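Local coordinates for cytolethal distending toxin protein B (PDB 1SR4) that probably serves as the nuclease subunit of a three-part bacterial genotoxin, using a DNase I-like fold to damage the DNA of host cells, at residues 206-211 with 253-258; 28-33 with 238-243; 199-204 with 215-220; 20-25 with 247-252; 120-125 with 136-141. All blocks are in the same frame, centred on the assembly; numbering follows the deposited sequence.

Contact 1: residues 206-211 with 253-258; sequences EPTHRS and FPVSFV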
# COMPACT_ATOMS: atom_id res chain seq x y z
N GLU B 206 13.76 -7.99 4.70
CA GLU B 206 13.91 -6.63 4.22
C GLU B 206 13.24 -5.71 5.25
O GLU B 206 12.30 -6.10 5.91
CB GLU B 206 13.21 -6.42 2.88
CG GLU B 206 13.80 -7.17 1.70
CD GLU B 206 13.20 -6.69 0.40
OE1 GLU B 206 12.18 -7.25 -0.05
OE2 GLU B 206 13.75 -5.72 -0.16
N PRO B 207 13.73 -4.47 5.37
CA PRO B 207 13.17 -3.50 6.32
C PRO B 207 11.65 -3.32 6.13
O PRO B 207 11.14 -3.40 5.00
CB PRO B 207 13.94 -2.22 5.99
CG PRO B 207 15.29 -2.75 5.53
CD PRO B 207 14.91 -3.93 4.67
N THR B 208 10.91 -3.11 7.22
CA THR B 208 9.46 -2.87 7.11
C THR B 208 9.15 -1.48 7.64
O THR B 208 7.98 -1.09 7.75
CB THR B 208 8.59 -3.87 7.93
OG1 THR B 208 8.76 -3.62 9.33
CG2 THR B 208 8.98 -5.31 7.61
N HIS B 209 10.20 -0.72 7.96
CA HIS B 209 10.05 0.65 8.49
C HIS B 209 11.21 1.47 7.95
O HIS B 209 12.28 0.93 7.66
CB HIS B 209 10.07 0.60 10.02
CG HIS B 209 9.90 1.93 10.68
ND1 HIS B 209 10.91 2.54 11.39
CD2 HIS B 209 8.83 2.76 10.77
CE1 HIS B 209 10.47 3.68 11.89
NE2 HIS B 209 9.21 3.84 11.52
N ARG B 210 11.01 2.78 7.81
CA ARG B 210 12.04 3.61 7.23
C ARG B 210 13.29 3.80 8.07
O ARG B 210 14.24 4.45 7.65
CB ARG B 210 11.43 4.94 6.76
CG ARG B 210 10.50 4.71 5.55
CD ARG B 210 9.95 6.00 4.92
NE ARG B 210 8.82 5.70 4.02
CZ ARG B 210 8.35 6.54 3.10
NH1 ARG B 210 8.91 7.74 2.94
NH2 ARG B 210 7.32 6.18 2.34
N SER B 211 13.30 3.22 9.26
CA SER B 211 14.47 3.30 10.12
C SER B 211 15.45 2.23 9.65
O SER B 211 16.61 2.22 10.03
CB SER B 211 14.07 2.98 11.56
OG SER B 211 13.52 1.66 11.61
N PHE B 253 6.10 -0.24 5.82
CA PHE B 253 5.79 -0.86 4.54
C PHE B 253 4.82 -2.01 4.83
O PHE B 253 4.99 -2.74 5.81
CB PHE B 253 7.08 -1.39 3.90
CG PHE B 253 8.01 -0.28 3.45
CD1 PHE B 253 7.91 0.25 2.17
CD2 PHE B 253 8.93 0.26 4.34
CE1 PHE B 253 8.72 1.31 1.78
CE2 PHE B 253 9.74 1.32 3.96
CZ PHE B 253 9.63 1.84 2.66
N PRO B 254 3.79 -2.18 4.00
CA PRO B 254 2.85 -3.28 4.25
C PRO B 254 3.58 -4.60 4.04
O PRO B 254 4.51 -4.69 3.23
CB PRO B 254 1.73 -3.03 3.22
CG PRO B 254 2.45 -2.37 2.10
CD PRO B 254 3.42 -1.42 2.79
N VAL B 255 3.18 -5.62 4.79
CA VAL B 255 3.80 -6.94 4.71
C VAL B 255 2.72 -7.98 4.46
O VAL B 255 1.67 -7.93 5.10
CB VAL B 255 4.51 -7.26 6.03
CG1 VAL B 255 5.14 -8.67 5.97
CG2 VAL B 255 5.59 -6.19 6.30
N SER B 256 2.95 -8.92 3.54
CA SER B 256 1.95 -9.94 3.27
C SER B 256 2.47 -11.32 3.66
O SER B 256 3.68 -11.53 3.78
CB SER B 256 1.58 -9.92 1.78
OG SER B 256 2.74 -10.19 1.02
N PHE B 257 1.55 -12.25 3.87
CA PHE B 257 1.87 -13.61 4.28
C PHE B 257 1.02 -14.46 3.34
O PHE B 257 -0.20 -14.48 3.46
CB PHE B 257 1.49 -13.81 5.75
CG PHE B 257 2.09 -12.76 6.66
CD1 PHE B 257 3.38 -12.92 7.17
CD2 PHE B 257 1.42 -11.57 6.90
CE1 PHE B 257 3.99 -11.89 7.90
CE2 PHE B 257 2.02 -10.53 7.63
CZ PHE B 257 3.30 -10.68 8.13
N VAL B 258 1.68 -15.14 2.41
CA VAL B 258 1.02 -15.93 1.37
C VAL B 258 1.69 -17.30 1.19
O VAL B 258 2.90 -17.42 1.35
CB VAL B 258 1.10 -15.15 0.02
CG1 VAL B 258 0.31 -15.85 -1.07
CG2 VAL B 258 0.58 -13.72 0.21
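Thr208 and Phe253 bring the two backbones closest, with their CA atoms 4.9 Å apart. A single main-chain hydrogen bond spans this point, Phe253 N giving its proton to Thr208 O at 2.8 Å. It is nearly straight at the hydrogen (166°), yet the donor stands 46° above the carbonyl plane and so misses the lone pairs. No ladder follows, because 206-211 has no regular structure and 253-258 becomes a strand only from Val255, in the sheet where 255-259 runs between 7-11 and 235-239.

The Phe253 ring turns its edge to the Thr208-His209 peptide: Thr208 C and His209 N lie in its plane, with Phe253 CD2 3.7 Å from Thr208 C. Across the far end of the ring runs Arg210, extended from CG to NE and at about a right angle to the phenylalanine, its CG 3.8 Å from Phe253 CE2. Thr208 CG2 meets Val255 CG2 at 3.7 Å. Phe253 also packs on Pro146 of subunit A and Leu156 of protein C, so both partner chains reach this place.

Thr208 thus divides its branches by chemistry. The methyl faces the strand, while OG1 is bonded to Asp216 OD2 and Leu215 N. Pro207 O, by contrast, is buried with no partner in the model, which would probably carry a desolvation cost.

Contact 2: residues 28-33 with 238-243; sequences RQLLSG and SLMLNQ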
# COMPACT_ATOMS: atom_id res chain seq x y z
N ARG B 28 -6.85 0.70 0.20
CA ARG B 28 -7.63 0.24 -0.95
C ARG B 28 -6.76 -0.60 -1.89
O ARG B 28 -7.19 -1.62 -2.39
CB ARG B 28 -8.22 1.43 -1.72
CG ARG B 28 -9.16 2.30 -0.89
CD ARG B 28 -9.71 3.46 -1.71
NE ARG B 28 -10.70 2.98 -2.65
CZ ARG B 28 -12.00 3.18 -2.53
NH1 ARG B 28 -12.49 3.89 -1.52
NH2 ARG B 28 -12.81 2.63 -3.40
N GLN B 29 -5.53 -0.16 -2.14
CA GLN B 29 -4.66 -0.93 -3.02
C GLN B 29 -4.25 -2.28 -2.44
O GLN B 29 -4.07 -3.25 -3.18
CB GLN B 29 -3.42 -0.07 -3.40
CG GLN B 29 -3.78 1.08 -4.36
CD GLN B 29 -2.67 2.12 -4.56
OE1 GLN B 29 -1.51 1.90 -4.21
NE2 GLN B 29 -3.04 3.28 -5.15
N LEU B 30 -4.12 -2.38 -1.12
CA LEU B 30 -3.73 -3.65 -0.50
C LEU B 30 -4.83 -4.71 -0.63
O LEU B 30 -4.56 -5.92 -0.62
CB LEU B 30 -3.39 -3.45 0.99
CG LEU B 30 -2.25 -2.47 1.29
CD1 LEU B 30 -2.04 -2.41 2.80
CD2 LEU B 30 -0.94 -2.89 0.60
N LEU B 31 -6.07 -4.25 -0.76
CA LEU B 31 -7.21 -5.16 -0.87
C LEU B 31 -7.68 -5.50 -2.29
O LEU B 31 -8.47 -6.41 -2.48
CB LEU B 31 -8.40 -4.56 -0.10
CG LEU B 31 -8.20 -4.34 1.40
CD1 LEU B 31 -9.21 -3.32 1.93
CD2 LEU B 31 -8.33 -5.67 2.12
N SER B 32 -7.19 -4.78 -3.30
CA SER B 32 -7.69 -5.05 -4.64
C SER B 32 -6.93 -6.04 -5.50
O SER B 32 -5.84 -6.50 -5.14
CB SER B 32 -7.86 -3.75 -5.41
OG SER B 32 -6.64 -3.08 -5.53
N GLY B 33 -7.54 -6.37 -6.63
CA GLY B 33 -6.92 -7.27 -7.57
C GLY B 33 -6.92 -8.71 -7.11
O GLY B 33 -7.33 -9.01 -5.99
N SER B 238 6.59 -11.21 3.08
CA SER B 238 7.22 -10.40 2.04
C SER B 238 6.66 -9.00 2.10
O SER B 238 5.50 -8.83 2.47
CB SER B 238 6.91 -11.02 0.67
OG SER B 238 7.43 -10.23 -0.38
N LEU B 239 7.46 -7.98 1.80
CA LEU B 239 6.90 -6.63 1.75
C LEU B 239 5.85 -6.79 0.64
O LEU B 239 6.13 -7.44 -0.37
CB LEU B 239 7.95 -5.59 1.34
CG LEU B 239 9.14 -5.44 2.31
CD1 LEU B 239 10.07 -4.33 1.85
CD2 LEU B 239 8.61 -5.15 3.72
N MET B 240 4.65 -6.25 0.82
CA MET B 240 3.59 -6.40 -0.18
C MET B 240 3.69 -5.36 -1.31
O MET B 240 2.73 -4.66 -1.62
CB MET B 240 2.21 -6.30 0.49
CG MET B 240 1.06 -6.75 -0.42
SD MET B 240 -0.43 -6.89 0.56
CE MET B 240 -1.31 -8.19 -0.28
N LEU B 241 4.85 -5.30 -1.94
CA LEU B 241 5.10 -4.31 -2.97
C LEU B 241 4.34 -4.54 -4.26
O LEU B 241 4.16 -3.61 -5.04
CB LEU B 241 6.60 -4.22 -3.24
CG LEU B 241 7.47 -3.97 -2.00
CD1 LEU B 241 8.94 -4.02 -2.41
CD2 LEU B 241 7.13 -2.62 -1.37
N ASN B 242 3.88 -5.77 -4.48
CA ASN B 242 3.13 -6.07 -5.70
C ASN B 242 1.76 -5.39 -5.73
O ASN B 242 1.11 -5.33 -6.78
CB ASN B 242 2.99 -7.59 -5.85
CG ASN B 242 2.36 -8.24 -4.65
OD1 ASN B 242 2.81 -8.06 -3.52
ND2 ASN B 242 1.32 -9.02 -4.89
N GLN B 243 1.33 -4.84 -4.60
CA GLN B 243 0.04 -4.18 -4.52
C GLN B 243 0.08 -2.65 -4.70
O GLN B 243 -0.95 -2.03 -5.02
CB GLN B 243 -0.63 -4.50 -3.19
CG GLN B 243 -1.12 -5.94 -3.03
CD GLN B 243 -2.08 -6.37 -4.13
OE1 GLN B 243 -1.69 -7.04 -5.08
NE2 GLN B 243 -3.35 -5.98 -4.00
O HOH W 1 -3.12 -2.92 -5.88
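The flat carboxamide of Gln243 meets Ser32 O edge-on, Gln243 NE2 pointing at that oxygen within the amide plane from 2.8 Å. This hydrogen bond has 148° at the hydrogen, and the donor is slightly tilted from the carbonyl plane of Ser32. The same Gln243 NE2 also approaches Gln29 O at 2.9 Å, but only 127° at the hydrogen makes this second bond weak. A bend at chi2 (-56°) folds the Gln243 side chain back so that NE2 can serve both oxygens. The amide of Gln29 takes no share in this: its OE1 accepts from Arg245 N and its NE2 meets Ser246 OG.

Gln29 and Ser32 lie near the C-terminal end of helix 20-31, where carbonyl oxygens can accept from outside donors. Facing them, the chain leaves the outer strand 235-239 through an inverse gamma turn centred on Met240.

Beside the polar pair, Leu30 turns its CD2 branch to the incoming segment, 4.0 Å from Met240 SD and 4.1 Å from Gln243 CB. The extended thioether of Met240 ends with CE 4.0 Å from Leu30 O. Water 1 lies between the two backbones, 2.9 Å from Gln29 O, and also close to Gln243 O. Leu30 packs further on Trp10 of strand 7-11 and on Pro254.

Contact 3: residues 199-204 with 215-220; sequences TIIIAP and LDYAIL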
# COMPACT_ATOMS: atom_id res chain seq x y z
N THR B 199 4.94 -22.55 17.99
CA THR B 199 4.79 -21.38 17.10
C THR B 199 5.96 -21.19 16.18
O THR B 199 7.04 -21.74 16.39
CB THR B 199 4.65 -20.07 17.90
OG1 THR B 199 5.81 -19.90 18.72
CG2 THR B 199 3.40 -20.09 18.76
N ILE B 200 5.76 -20.37 15.15
CA ILE B 200 6.82 -20.09 14.22
C ILE B 200 6.68 -18.63 13.79
O ILE B 200 5.59 -18.19 13.43
CB ILE B 200 6.77 -21.07 13.01
CG1 ILE B 200 8.05 -20.97 12.18
CG2 ILE B 200 5.50 -20.84 12.20
CD1 ILE B 200 8.09 -19.86 11.24
N ILE B 201 7.79 -17.90 13.86
CA ILE B 201 7.81 -16.49 13.46
C ILE B 201 8.05 -16.44 11.95
O ILE B 201 8.99 -17.05 11.46
CB ILE B 201 8.98 -15.72 14.13
CG1 ILE B 201 8.82 -15.69 15.66
CG2 ILE B 201 9.03 -14.29 13.59
CD1 ILE B 201 7.68 -14.90 16.13
N ILE B 202 7.18 -15.72 11.23
CA ILE B 202 7.33 -15.57 9.78
C ILE B 202 7.54 -14.08 9.54
O ILE B 202 6.63 -13.27 9.79
CB ILE B 202 6.07 -16.06 9.00
CG1 ILE B 202 5.90 -17.58 9.13
CG2 ILE B 202 6.25 -15.79 7.51
CD1 ILE B 202 5.29 -18.01 10.42
N ALA B 203 8.71 -13.72 9.03
CA ALA B 203 9.05 -12.31 8.80
C ALA B 203 9.92 -12.02 7.59
O ALA B 203 10.69 -12.87 7.14
CB ALA B 203 9.74 -11.75 10.06
N PRO B 204 9.82 -10.81 7.03
CA PRO B 204 10.66 -10.47 5.87
C PRO B 204 12.09 -10.34 6.38
O PRO B 204 12.31 -10.29 7.58
CB PRO B 204 10.16 -9.09 5.43
CG PRO B 204 8.87 -8.86 6.20
CD PRO B 204 9.01 -9.65 7.47
N LEU B 215 10.13 -4.55 11.83
CA LEU B 215 9.22 -4.46 12.97
C LEU B 215 7.84 -5.09 12.76
O LEU B 215 7.12 -5.35 13.73
CB LEU B 215 9.02 -2.98 13.32
CG LEU B 215 10.27 -2.10 13.50
CD1 LEU B 215 9.85 -0.63 13.58
CD2 LEU B 215 11.05 -2.53 14.77
N ASP B 216 7.48 -5.32 11.51
CA ASP B 216 6.17 -5.84 11.15
C ASP B 216 6.24 -7.24 10.56
O ASP B 216 6.84 -7.45 9.51
CB ASP B 216 5.53 -4.89 10.15
CG ASP B 216 5.49 -3.46 10.66
OD1 ASP B 216 4.61 -3.15 11.50
OD2 ASP B 216 6.36 -2.65 10.24
N TYR B 217 5.62 -8.19 11.25
CA TYR B 217 5.64 -9.56 10.78
C TYR B 217 4.57 -10.37 11.49
O TYR B 217 3.61 -9.81 12.02
CB TYR B 217 7.04 -10.18 10.97
CG TYR B 217 7.67 -9.94 12.33
CD1 TYR B 217 7.52 -10.87 13.37
CD2 TYR B 217 8.42 -8.80 12.59
CE1 TYR B 217 8.11 -10.67 14.63
CE2 TYR B 217 9.02 -8.58 13.84
CZ TYR B 217 8.86 -9.51 14.85
OH TYR B 217 9.41 -9.28 16.09
N ALA B 218 4.72 -11.68 11.48
CA ALA B 218 3.72 -12.53 12.11
C ALA B 218 4.31 -13.69 12.90
O ALA B 218 5.48 -14.05 12.75
CB ALA B 218 2.77 -13.07 11.03
N ILE B 219 3.48 -14.25 13.78
CA ILE B 219 3.85 -15.44 14.52
C ILE B 219 2.60 -16.30 14.45
O ILE B 219 1.47 -15.82 14.64
CB ILE B 219 4.25 -15.15 15.99
CG1 ILE B 219 4.64 -16.48 16.66
CG2 ILE B 219 3.11 -14.48 16.75
CD1 ILE B 219 5.48 -16.34 17.92
N LEU B 220 2.76 -17.58 14.14
CA LEU B 220 1.57 -18.41 14.03
C LEU B 220 1.66 -19.80 14.62
O LEU B 220 2.74 -20.30 14.91
CB LEU B 220 1.17 -18.53 12.56
CG LEU B 220 2.14 -19.20 11.60
CD1 LEU B 220 1.98 -20.71 11.65
CD2 LEU B 220 1.84 -18.71 10.18
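Ile200 and Ile202 pair with Leu220 and Ala218 through four backbone hydrogen bonds, two to each pair, which define an antiparallel ladder. Three of them measure 3.0 Å: Ile200 N to Leu220 O, Leu220 N to Ile200 O, and Ala218 N to Ile202 O. The fourth, from Ile202 N to Ala218 O, is 2.8 Å long. The strand axes run 156° apart and approach to 4.6 Å. Ile201 and Ile219 form the non-hydrogen-bonded pair between them.

Weaker CA-H...O contacts fill the gaps of the ladder, among them Ile219 CA to Ile200 O at 3.4 Å and Ile201 CA to Ala218 O.

Apolar contacts divide between the two faces. On the face of Ile200, Ile202, Ala218 and Leu220, the leucine holds CG between its backbone N and carbonyl carbon (chi1 62°), and from there its two methyls part. Leu220 CD1 lies beside Ile200 CG2 at 3.6 Å, and Leu220 CD2 meets Ile202 CD1 at 3.5 Å. On the face of Ile201 and Ile219, Ile201 CG2 reaches Tyr217 CD1 at 3.7 Å; the modelled approach of the two CD1 methyls of Ile201 and Ile219 is too short to be trusted. Tyr217 also stacks on Phe178, and its OH bonds to Arg180 O.

Strand 200-202 is an edge strand of its six-stranded sheet within this chain, with 216-221 separating it from 171-175. Leu185 and Leu189 of helix 182-189 cover Ile201 and Ile219, whereas Phe257 of strand 255-259, from the other sheet, packs on Ile202 and Ala218, as expected for the DNase I-like four-layered alpha/beta sandwich.

Contact 4: residues 20-25 with 247-252; sequences ESKWNI and QITSDH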
# COMPACT_ATOMS: atom_id res chain seq x y z
N GLU B 20 -7.80 9.76 6.47
CA GLU B 20 -8.72 9.36 5.41
C GLU B 20 -8.00 9.09 4.09
O GLU B 20 -8.30 8.12 3.41
CB GLU B 20 -9.77 10.46 5.20
CG GLU B 20 -10.87 10.15 4.19
CD GLU B 20 -11.84 9.07 4.69
OE1 GLU B 20 -12.02 8.96 5.92
OE2 GLU B 20 -12.44 8.35 3.87
N SER B 21 -7.05 9.94 3.71
CA SER B 21 -6.38 9.72 2.44
C SER B 21 -5.58 8.41 2.45
O SER B 21 -5.50 7.73 1.42
CB SER B 21 -5.48 10.92 2.09
OG SER B 21 -4.50 11.16 3.09
N LYS B 22 -5.04 8.04 3.60
CA LYS B 22 -4.26 6.80 3.71
C LYS B 22 -5.11 5.55 3.47
O LYS B 22 -4.66 4.59 2.84
CB LYS B 22 -3.57 6.71 5.08
CG LYS B 22 -2.71 7.95 5.43
CD LYS B 22 -1.72 7.64 6.57
CE LYS B 22 -0.94 8.88 7.01
NZ LYS B 22 0.24 8.47 7.85
N TRP B 23 -6.33 5.55 3.98
CA TRP B 23 -7.22 4.41 3.75
C TRP B 23 -7.56 4.35 2.26
O TRP B 23 -7.59 3.28 1.66
CB TRP B 23 -8.54 4.55 4.51
CG TRP B 23 -8.49 4.21 5.96
CD1 TRP B 23 -8.24 5.06 7.00
CD2 TRP B 23 -8.76 2.93 6.54
NE1 TRP B 23 -8.33 4.39 8.19
CE2 TRP B 23 -8.65 3.08 7.95
CE3 TRP B 23 -9.09 1.67 6.02
CZ2 TRP B 23 -8.85 2.02 8.83
CZ3 TRP B 23 -9.29 0.61 6.90
CH2 TRP B 23 -9.17 0.80 8.30
N ASN B 24 -7.81 5.51 1.66
CA ASN B 24 -8.20 5.53 0.25
C ASN B 24 -7.10 5.40 -0.77
O ASN B 24 -7.36 5.05 -1.92
CB ASN B 24 -9.06 6.76 -0.03
CG ASN B 24 -10.42 6.63 0.62
OD1 ASN B 24 -11.18 5.71 0.30
ND2 ASN B 24 -10.72 7.53 1.55
N ILE B 25 -5.86 5.65 -0.35
CA ILE B 25 -4.73 5.47 -1.25
C ILE B 25 -4.17 4.05 -1.04
O ILE B 25 -4.35 3.17 -1.88
CB ILE B 25 -3.62 6.51 -0.98
CG1 ILE B 25 -4.14 7.91 -1.35
CG2 ILE B 25 -2.33 6.16 -1.79
CD1 ILE B 25 -3.20 9.04 -0.97
N GLN B 247 2.70 6.21 -3.52
CA GLN B 247 3.61 6.39 -2.40
C GLN B 247 2.93 5.67 -1.22
O GLN B 247 1.68 5.61 -1.15
CB GLN B 247 3.71 7.89 -2.08
CG GLN B 247 4.28 8.23 -0.69
CD GLN B 247 5.72 7.80 -0.53
OE1 GLN B 247 6.07 6.64 -0.76
NE2 GLN B 247 6.58 8.74 -0.12
N ILE B 248 3.72 5.11 -0.31
CA ILE B 248 3.19 4.47 0.89
C ILE B 248 3.12 5.64 1.85
O ILE B 248 4.15 6.25 2.15
CB ILE B 248 4.14 3.38 1.44
CG1 ILE B 248 4.28 2.26 0.41
CG2 ILE B 248 3.56 2.77 2.74
CD1 ILE B 248 5.06 1.06 0.92
N THR B 249 1.91 5.96 2.32
CA THR B 249 1.72 7.12 3.18
C THR B 249 2.02 7.03 4.68
O THR B 249 1.45 7.78 5.49
CB THR B 249 0.30 7.69 2.99
OG1 THR B 249 -0.67 6.70 3.33
CG2 THR B 249 0.09 8.09 1.54
N SER B 250 2.91 6.11 5.06
CA SER B 250 3.35 6.01 6.45
C SER B 250 4.81 5.54 6.41
O SER B 250 5.33 5.19 5.34
CB SER B 250 2.49 5.02 7.25
OG SER B 250 3.00 3.72 7.12
N ASP B 251 5.48 5.55 7.55
CA ASP B 251 6.88 5.11 7.56
C ASP B 251 7.02 3.58 7.60
O ASP B 251 8.13 3.07 7.66
CB ASP B 251 7.63 5.73 8.75
CG ASP B 251 7.88 7.22 8.56
OD1 ASP B 251 7.85 7.71 7.41
OD2 ASP B 251 8.13 7.90 9.58
N HIS B 252 5.90 2.85 7.58
CA HIS B 252 5.92 1.39 7.59
C HIS B 252 5.51 0.87 6.21
O HIS B 252 4.66 1.46 5.53
CB HIS B 252 4.94 0.83 8.62
CG HIS B 252 5.35 1.05 10.04
ND1 HIS B 252 5.98 0.08 10.79
CD2 HIS B 252 5.23 2.13 10.85
CE1 HIS B 252 6.23 0.55 12.00
NE2 HIS B 252 5.79 1.79 12.06
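Lys22, on the first turns of helix 20-31, lies across Thr249 of the loop that carries Ser250, Asp251 and His252, a Ser-Asp-His sequence consistent with the motif near the C-terminus of DNase I-like nucleases. The lysine chain is extended beyond CG and passes the threonine at a slant, so that successive carbons touch successive parts of it. Lys22 CG is 3.2 Å from Thr249 OG1, Lys22 CE is 3.0 Å from Thr249 O, and Lys22 NZ completes the run with a hydrogen bond of 2.7 Å to the same Thr249 O. That bond lies in the carbonyl plane, with a C=O...donor angle of 156°. Since NZ also bonds to Leu12 O and Gln13 O, three main-chain oxygens grip the ammonium group, an environment that should favour its positive charge.

Thr249 is turned so that its two branches meet different groups. OG1, between the backbone N and carbonyl carbon (chi1 60°), rests on the aliphatic part of Lys22 and is bonded to Asn26 OD1. Thr249 CG2 lies 4.2 Å from Ile25 CD1. The other branch of Ile25, CG2, comes 4.1 Å from Gln247 O, which itself accepts from Asn26 ND2.

Past the lysine the loop tightens into an ST turn. Ser250 OG, also bonded to Asn11 O, accepts from His252 N at 3.1 Å, with 160° at the hydrogen.

Contact 5: residues 120-125 with 136-141; sequences QSRPAV and TVHALA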
# COMPACT_ATOMS: atom_id res chain seq x y z
N GLN B 120 0.90 1.28 29.48
CA GLN B 120 -0.33 1.24 28.71
C GLN B 120 -0.17 0.40 27.46
O GLN B 120 -0.07 0.91 26.35
CB GLN B 120 -0.77 2.66 28.35
CG GLN B 120 -1.22 3.48 29.56
CD GLN B 120 -2.59 3.07 30.08
OE1 GLN B 120 -2.81 1.93 30.51
NE2 GLN B 120 -3.53 4.01 30.04
N SER B 121 -0.13 -0.91 27.64
CA SER B 121 0.01 -1.80 26.51
C SER B 121 -1.36 -2.00 25.86
O SER B 121 -2.41 -1.75 26.47
CB SER B 121 0.59 -3.15 26.95
OG SER B 121 -0.28 -3.82 27.84
N ARG B 122 -1.33 -2.43 24.61
CA ARG B 122 -2.54 -2.67 23.82
C ARG B 122 -2.79 -4.17 23.67
O ARG B 122 -1.85 -4.96 23.48
CB ARG B 122 -2.37 -2.04 22.43
CG ARG B 122 -2.20 -0.51 22.45
CD ARG B 122 -1.63 -0.01 21.13
NE ARG B 122 -0.19 -0.24 21.00
CZ ARG B 122 0.75 0.51 21.59
NH1 ARG B 122 0.40 1.54 22.35
NH2 ARG B 122 2.03 0.25 21.40
N PRO B 123 -4.06 -4.59 23.74
CA PRO B 123 -4.38 -6.01 23.61
C PRO B 123 -4.34 -6.49 22.17
O PRO B 123 -4.34 -5.69 21.23
CB PRO B 123 -5.79 -6.10 24.19
CG PRO B 123 -6.40 -4.80 23.70
CD PRO B 123 -5.29 -3.80 23.98
N ALA B 124 -4.31 -7.80 21.98
CA ALA B 124 -4.35 -8.34 20.63
C ALA B 124 -5.85 -8.40 20.34
O ALA B 124 -6.64 -8.76 21.23
CB ALA B 124 -3.74 -9.74 20.59
N VAL B 125 -6.25 -8.02 19.13
CA VAL B 125 -7.67 -8.05 18.75
C VAL B 125 -7.74 -8.99 17.55
O VAL B 125 -6.94 -8.87 16.62
CB VAL B 125 -8.16 -6.63 18.36
CG1 VAL B 125 -9.63 -6.67 17.91
CG2 VAL B 125 -8.01 -5.70 19.56
N THR B 136 -4.50 -8.85 15.21
CA THR B 136 -3.72 -7.68 14.85
C THR B 136 -3.11 -7.20 16.19
O THR B 136 -3.80 -7.14 17.20
CB THR B 136 -4.60 -6.52 14.23
OG1 THR B 136 -3.77 -5.39 13.95
CG2 THR B 136 -5.70 -6.07 15.20
N VAL B 137 -1.82 -6.91 16.20
CA VAL B 137 -1.15 -6.42 17.40
C VAL B 137 -0.30 -5.21 17.13
O VAL B 137 0.15 -4.97 16.00
CB VAL B 137 -0.20 -7.46 18.04
CG1 VAL B 137 -0.98 -8.66 18.52
CG2 VAL B 137 0.90 -7.85 17.02
N HIS B 138 -0.09 -4.43 18.18
CA HIS B 138 0.75 -3.26 18.12
C HIS B 138 1.44 -3.23 19.48
O HIS B 138 0.92 -2.65 20.43
CB HIS B 138 -0.08 -1.99 17.90
CG HIS B 138 0.76 -0.76 17.75
ND1 HIS B 138 0.23 0.49 17.50
CD2 HIS B 138 2.10 -0.59 17.84
CE1 HIS B 138 1.21 1.37 17.43
NE2 HIS B 138 2.36 0.75 17.62
N ALA B 139 2.61 -3.86 19.56
CA ALA B 139 3.36 -3.92 20.82
C ALA B 139 3.97 -2.57 21.19
O ALA B 139 4.07 -1.65 20.35
CB ALA B 139 4.45 -4.99 20.74
N LEU B 140 4.40 -2.45 22.44
CA LEU B 140 5.00 -1.22 22.94
C LEU B 140 6.25 -0.80 22.19
O LEU B 140 7.09 -1.64 21.83
CB LEU B 140 5.30 -1.37 24.45
CG LEU B 140 4.06 -1.56 25.34
CD1 LEU B 140 4.43 -2.15 26.70
CD2 LEU B 140 3.38 -0.20 25.52
N ALA B 141 6.37 0.50 21.95
CA ALA B 141 7.50 1.10 21.23
C ALA B 141 8.86 0.72 21.80
O ALA B 141 9.82 0.54 21.05
CB ALA B 141 7.35 2.62 21.22
O HOH W 2 1.20 -2.79 23.37
O HOH W 3 -1.83 -5.07 20.47
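Arg122 bends at chi3 (-78°), which swings its guanidinium toward His138, whose CG stands anti to the backbone N (chi1 -177°). Arg122 NE consequently lies 3.4 Å above one face of the His138 ring, offset to the rim, with the two planes inclined 47° to each other. The same Arg122 NE donates to His138 O at 2.7 Å. Arg122 NH2 adds a weak bond to Ala139 O at 3.0 Å, an oxygen at the guanidinium edge, and forms a salt bridge with Asp11 of protein C.

The pairing of the two backbones is direct only at Val125 and Thr136, with Thr136 N to Val125 O at 2.8 Å and Val125 N to Thr136 O at 3.2 Å. Farther along they part, and waters bridge them: water 2 takes the proton of Arg122 N at 2.8 Å and donates to His138 O, while water 3 accepts from His138 N at 2.9 Å and donates to Pro123 O.

This is the open end of the hairpin of strands 124-129 and 132-138. Strands 108-112 and 171-175 flank the hairpin; Leu150 of helix 147-159 packs on Ala124 and Val137, and Leu98 of strand 98-102 packs on Val125 and Thr136.

Contacts 1, 3 and 4 converge on Asp216: its OD2 lies 2.7 Å from Thr208 OG1 of contact 1 and 2.8 Å from His252 ND1 of contact 4. Contact 5 does not touch them; its nearest atoms are about 7 Å from those of contact 4, and His138 NE2 is 6.6 Å from His252 NE2. Two histidines so placed, one ending strand 132-138, one in the loop before strand 255-259, fit the active-site cleft of related DNase I-like nucleases and probably mark it here. Contact 2 lies away, its centre about 24 Å from that of contact 5. It shares helix 20-31 with contact 4 and joins contact 1 by strand pairing, Ser256 N 2.8 Å from Ser238 O.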